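Local coordinates for uncharacterized protein Sortase B (Clostridium perfringens, PDB 5YFK) that probably acts as a class B sortase, a cysteine transpeptidase that would join proteins to the cell wall through an acyl-thioester intermediate, at residues F57-E62 with L204-S209; L80-N83 with E87-F90. The protein carries 1 engineered substitution. One frame throughout, in Å; residues are numbered along the deposited sequence.

Interaction 1 (F57-E62 with L204-S209); sequences FWIKVE and LTLITS. Engineered in segment 204-209: Ser209 (natural residue Cys).
Leu206 faces Ile59 and Val61 from the opposing strand and meets each with a different methyl branch, and both close approaches involve this leucine. Its CD2 and Ile59 CD1 come tip to tip at 3.7 Å. Ile59 reaches that far because CG1 lies anti to its backbone N (chi1 -174°) and CD1 continues the extended chain toward the opposing strand. The second meeting is looser: the side chains lie antiparallel alongside one another, with Val61 CG2 and Leu206 CD1 4.2 Å apart. No hydrogen bond spans the segments, and the nearest CA atoms, those of Val61 and Leu206, are 10.5 Å apart, the spacing of strands that face each other through their side chains.

Strand 55-61 pairs through its backbone with its sheet neighbours instead: Ile59 with Phe68 of 67-72 and Lys60 with Thr140 of 138-143, while Leu141 also packs on Ile59. Thr205 and Thr208 hydrogen-bond through OG1 to Asn107 OD1 and Gly112 O.

Strands 55-61 and 203-210 thus face one another across the interior of the sortase beta-barrel, close to the centre of the chain. The latter strand ends near the predicted active site, where Ser209 is an engineered replacement for the natural cysteine.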
loop_
_atom_site.group_PDB
_atom_site.type_symbol
_atom_site.label_atom_id
_atom_site.label_comp_id
_atom_site.label_asym_id
_atom_site.label_seq_id
_atom_site.Cartn_x
_atom_site.Cartn_y
_atom_site.Cartn_z
ATOM N N PHE A 57 -1.391 -9.509 -3.860
ATOM C CA PHE A 57 -2.733 -8.980 -3.697
ATOM C C PHE A 57 -2.957 -7.763 -4.594
ATOM O O PHE A 57 -2.012 -7.223 -5.184
ATOM C CB PHE A 57 -3.016 -8.619 -2.212
ATOM C CG PHE A 57 -2.011 -7.680 -1.600
ATOM C CD1 PHE A 57 -2.240 -6.317 -1.589
ATOM C CD2 PHE A 57 -0.942 -8.176 -0.864
ATOM C CE1 PHE A 57 -1.322 -5.446 -1.009
ATOM C CE2 PHE A 57 -0.074 -7.317 -0.191
ATOM C CZ PHE A 57 -0.291 -5.941 -0.235
ATOM N N TRP A 58 -4.201 -7.299 -4.642
ATOM C CA TRP A 58 -4.539 -6.095 -5.377
ATOM C C TRP A 58 -4.828 -4.952 -4.377
ATOM O O TRP A 58 -5.378 -5.171 -3.295
ATOM C CB TRP A 58 -5.762 -6.338 -6.273
ATOM C CG TRP A 58 -5.956 -5.251 -7.306
ATOM C CD1 TRP A 58 -6.462 -4.000 -7.100
ATOM C CD2 TRP A 58 -5.491 -5.273 -8.655
ATOM N NE1 TRP A 58 -6.404 -3.274 -8.251
ATOM C CE2 TRP A 58 -5.706 -3.986 -9.189
ATOM C CE3 TRP A 58 -4.827 -6.228 -9.431
ATOM C CZ2 TRP A 58 -5.471 -3.696 -10.507
ATOM C CZ3 TRP A 58 -4.576 -5.937 -10.749
ATOM C CH2 TRP A 58 -4.879 -4.668 -11.277
ATOM N N ILE A 59 -4.408 -3.756 -4.732
ATOM C CA ILE A 59 -4.689 -2.573 -3.911
ATOM C C ILE A 59 -5.446 -1.538 -4.743
ATOM O O ILE A 59 -5.051 -1.190 -5.860
ATOM C CB ILE A 59 -3.374 -1.972 -3.348
ATOM C CG1 ILE A 59 -3.656 -0.833 -2.373
ATOM C CG2 ILE A 59 -2.452 -1.505 -4.443
ATOM C CD1 ILE A 59 -2.438 -0.410 -1.559
ATOM N N LYS A 60 -6.439 -0.934 -4.104
ATOM C CA LYS A 60 -7.134 0.190 -4.650
ATOM C C LYS A 60 -7.366 1.220 -3.564
ATOM O O LYS A 60 -7.919 0.902 -2.504
ATOM C CB LYS A 60 -8.474 -0.261 -5.257
ATOM C CG LYS A 60 -9.367 0.885 -5.746
ATOM C CD LYS A 60 -8.756 1.621 -6.919
ATOM C CE LYS A 60 -9.174 3.085 -6.978
ATOM N NZ LYS A 60 -8.233 3.872 -7.822
ATOM N N VAL A 61 -7.088 2.475 -3.892
ATOM C CA VAL A 61 -7.255 3.554 -2.915
ATOM C C VAL A 61 -8.319 4.525 -3.364
ATOM O O VAL A 61 -8.276 5.082 -4.460
ATOM C CB VAL A 61 -5.945 4.289 -2.587
ATOM C CG1 VAL A 61 -6.199 5.429 -1.589
ATOM C CG2 VAL A 61 -4.927 3.311 -2.007
ATOM N N GLU A 62 -9.322 4.663 -2.507
ATOM C CA GLU A 62 -10.514 5.421 -2.818
ATOM C C GLU A 62 -10.123 6.827 -3.182
ATOM O O GLU A 62 -9.242 7.425 -2.552
ATOM C CB GLU A 62 -11.427 5.442 -1.579
ATOM C CG GLU A 62 -12.509 6.507 -1.579
ATOM C CD GLU A 62 -13.380 6.467 -0.314
ATOM O OE1 GLU A 62 -12.829 6.335 0.801
ATOM O OE2 GLU A 62 -14.610 6.665 -0.422
ATOM N N LEU A 204 -2.117 -1.369 7.737
ATOM C CA LEU A 204 -1.549 -1.294 6.407
ATOM C C LEU A 204 -0.813 0.038 6.297
ATOM O O LEU A 204 -1.365 1.095 6.645
ATOM C CB LEU A 204 -2.666 -1.322 5.369
ATOM C CG LEU A 204 -2.258 -1.222 3.888
ATOM C CD1 LEU A 204 -1.347 -2.309 3.366
ATOM C CD2 LEU A 204 -3.507 -1.168 3.053
ATOM N N THR A 205 0.449 -0.024 5.922
ATOM C CA THR A 205 1.270 1.180 5.785
ATOM C C THR A 205 1.665 1.343 4.329
ATOM O O THR A 205 2.295 0.449 3.758
ATOM C CB THR A 205 2.529 1.057 6.654
ATOM O OG1 THR A 205 2.142 0.833 8.020
ATOM C CG2 THR A 205 3.457 2.273 6.527
ATOM N N LEU A 206 1.383 2.514 3.769
ATOM C CA LEU A 206 1.750 2.821 2.394
ATOM C C LEU A 206 2.809 3.897 2.367
ATOM O O LEU A 206 2.648 4.924 3.006
ATOM C CB LEU A 206 0.537 3.316 1.596
ATOM C CG LEU A 206 -0.740 2.473 1.646
ATOM C CD1 LEU A 206 -1.827 3.105 0.801
ATOM C CD2 LEU A 206 -0.477 1.043 1.222
ATOM N N ILE A 207 3.894 3.629 1.644
ATOM C CA ILE A 207 5.063 4.500 1.656
ATOM C C ILE A 207 5.465 4.898 0.259
ATOM O O ILE A 207 5.689 4.038 -0.619
ATOM C CB ILE A 207 6.253 3.835 2.382
ATOM C CG1 ILE A 207 5.889 3.599 3.858
ATOM C CG2 ILE A 207 7.479 4.723 2.302
ATOM C CD1 ILE A 207 6.863 2.676 4.567
ATOM N N THR A 208 5.709 6.197 0.097
ATOM C CA THR A 208 6.251 6.712 -1.116
ATOM C C THR A 208 7.253 7.844 -0.859
ATOM O O THR A 208 7.437 8.278 0.282
ATOM C CB THR A 208 5.152 7.136 -2.106
ATOM O OG1 THR A 208 5.724 7.354 -3.388
ATOM C CG2 THR A 208 4.413 8.402 -1.684
ATOM N N SER A 209 7.881 8.337 -1.930
ATOM C CA SER A 209 8.768 9.475 -1.810
ATOM C C SER A 209 8.028 10.792 -2.022
ATOM O O SER A 209 6.987 10.829 -2.671
ATOM C CB SER A 209 9.936 9.329 -2.769
ATOM O OG SER A 209 9.514 9.524 -4.103
#

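Interaction 2 (L80-N83 with E87-F90)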
loop_
_atom_site.group_PDB
_atom_site.type_symbol
_atom_site.label_atom_id
_atom_site.label_comp_id
_atom_site.label_asym_id
_atom_site.label_seq_id
_atom_site.Cartn_x
_atom_site.Cartn_y
_atom_site.Cartn_z
ATOM N N LEU A 80 11.579 -1.517 -7.401
ATOM C CA LEU A 80 11.760 -0.094 -7.714
ATOM C C LEU A 80 12.167 0.084 -9.168
ATOM O O LEU A 80 12.077 1.181 -9.721
ATOM C CB LEU A 80 12.824 0.521 -6.823
ATOM C CG LEU A 80 12.345 0.773 -5.405
ATOM C CD1 LEU A 80 13.502 1.175 -4.504
ATOM C CD2 LEU A 80 11.223 1.807 -5.401
ATOM N N HIS A 81 12.707 -0.981 -9.749
ATOM C CA HIS A 81 13.364 -0.882 -11.062
ATOM C C HIS A 81 12.877 -1.920 -12.058
ATOM O O HIS A 81 13.396 -2.009 -13.179
ATOM C CB HIS A 81 14.877 -1.022 -10.890
ATOM C CG HIS A 81 15.442 -0.118 -9.847
ATOM N ND1 HIS A 81 15.974 -0.589 -8.668
ATOM C CD2 HIS A 81 15.455 1.232 -9.750
ATOM C CE1 HIS A 81 16.392 0.428 -7.939
ATOM N NE2 HIS A 81 16.064 1.546 -8.562
ATOM N N HIS A 82 11.857 -2.684 -11.685
ATOM C CA HIS A 82 11.225 -3.568 -12.640
ATOM C C HIS A 82 9.709 -3.449 -12.583
ATOM O O HIS A 82 9.125 -3.189 -11.524
ATOM C CB HIS A 82 11.615 -5.026 -12.397
ATOM C CG HIS A 82 13.085 -5.288 -12.509
ATOM N ND1 HIS A 82 13.968 -5.024 -11.486
ATOM C CD2 HIS A 82 13.829 -5.770 -13.533
ATOM C CE1 HIS A 82 15.187 -5.370 -11.860
ATOM N NE2 HIS A 82 15.137 -5.771 -13.116
ATOM N N ASN A 83 9.071 -3.795 -13.690
ATOM C CA ASN A 83 7.623 -3.748 -13.783
ATOM C C ASN A 83 7.024 -5.097 -13.460
ATOM O O ASN A 83 7.704 -5.953 -12.896
ATOM C CB ASN A 83 7.171 -3.257 -15.159
ATOM C CG ASN A 83 7.429 -4.264 -16.262
ATOM O OD1 ASN A 83 7.849 -5.395 -16.019
ATOM N ND2 ASN A 83 7.198 -3.841 -17.491
ATOM N N GLU A 87 10.353 -6.678 -16.368
ATOM C CA GLU A 87 11.174 -5.921 -17.291
ATOM C C GLU A 87 11.727 -4.694 -16.586
ATOM O O GLU A 87 11.093 -4.160 -15.671
ATOM C CB GLU A 87 10.341 -5.525 -18.514
ATOM C CG GLU A 87 9.788 -6.731 -19.278
ATOM C CD GLU A 87 8.512 -6.435 -20.060
ATOM O OE1 GLU A 87 7.973 -5.311 -19.950
ATOM O OE2 GLU A 87 8.007 -7.358 -20.741
ATOM N N LYS A 88 12.952 -4.321 -16.941
ATOM C CA LYS A 88 13.502 -3.013 -16.592
ATOM C C LYS A 88 12.441 -1.931 -16.725
ATOM O O LYS A 88 11.768 -1.824 -17.751
ATOM C CB LYS A 88 14.678 -2.663 -17.508
ATOM C CG LYS A 88 15.863 -3.615 -17.415
ATOM C CD LYS A 88 16.622 -3.464 -16.105
ATOM C CE LYS A 88 17.142 -2.047 -15.905
ATOM N NZ LYS A 88 18.034 -1.616 -17.016
ATOM N N SER A 89 12.337 -1.077 -15.718
ATOM C CA SER A 89 11.280 -0.081 -15.709
ATOM C C SER A 89 11.663 1.041 -14.782
ATOM O O SER A 89 12.191 0.808 -13.694
ATOM C CB SER A 89 9.962 -0.706 -15.262
ATOM O OG SER A 89 9.009 0.296 -14.932
ATOM N N PHE A 90 11.300 2.256 -15.171
ATOM C CA PHE A 90 11.504 3.418 -14.334
ATOM C C PHE A 90 10.411 3.545 -13.288
ATOM O O PHE A 90 10.695 3.885 -12.148
ATOM C CB PHE A 90 11.593 4.669 -15.198
ATOM C CG PHE A 90 12.808 4.676 -16.080
ATOM C CD1 PHE A 90 12.758 4.056 -17.322
ATOM C CD2 PHE A 90 14.057 4.927 -15.521
ATOM C CE1 PHE A 90 13.907 3.890 -18.076
ATOM C CE2 PHE A 90 15.212 4.751 -16.262
ATOM C CZ PHE A 90 15.136 4.240 -17.545
#
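Asn83 and Glu87 are joined by three hydrogen bonds that form the tight end of this contact. Glu87 N approaches Asn83 OD1 at 2.8 Å, from above the carbonyl plane of the side-chain amide. The same amide sends ND2 to Glu87 OE1 at 3.0 Å; this donor bond is nearly straight (167°), although the amide and carboxylate planes are turned 49° apart. A chi1 of 70° tucks CG over the main chain, flanked by N and C, and this sets the asparagine amide beside Glu87, where it can engage main chain and carboxylate together. Asn83 N completes the set by bonding to Glu87 O at 2.9 Å, in the carbonyl plane.

Farther along, Ser89 N bonds to His81 O at 2.9 Å, and the backbones of His82 and Lys88 form a single beta bridge. Ser89 CB packs against Asn83 CB at 3.8 Å, while its hydroxyl bonds to Gly92 N.

The exposed side is looser. Lys88, bent along its chain, brings only CD near His82 NE2, at 4.1 Å. The His82 ring is instead fixed by Phe78, which stacks on it and whose carbonyl accepts a bond from ND1.

Both segments belong to the long loop between strands 67-72 and 94-96. Leu80 O bonds to His113 NE2 beyond strand 107-111, and Ser93, just ahead of strand 94-96, bonds to His82 O.

The two interactions contrast a buried interior contact with a partly exposed loop contact. Interaction 1 is central and wholly apolar; interaction 2, its centre 18 Å away, is a polar turn nearer the surface. They do not touch, their nearest atoms being about 8 Å apart, and the chain between 57-62 and 204-209 includes both segments of interaction 2. The predicted active site relates them: 204-209 ends in the engineered Ser209, at the predicted nucleophile position, whereas the Leu80 side chain lies about 4 Å from that of His113, the predicted proton donor/acceptor. Predicted transition-state stabiliser Arg217 touches Ser209 and is about 7 Å from Leu80, side chain to side chain.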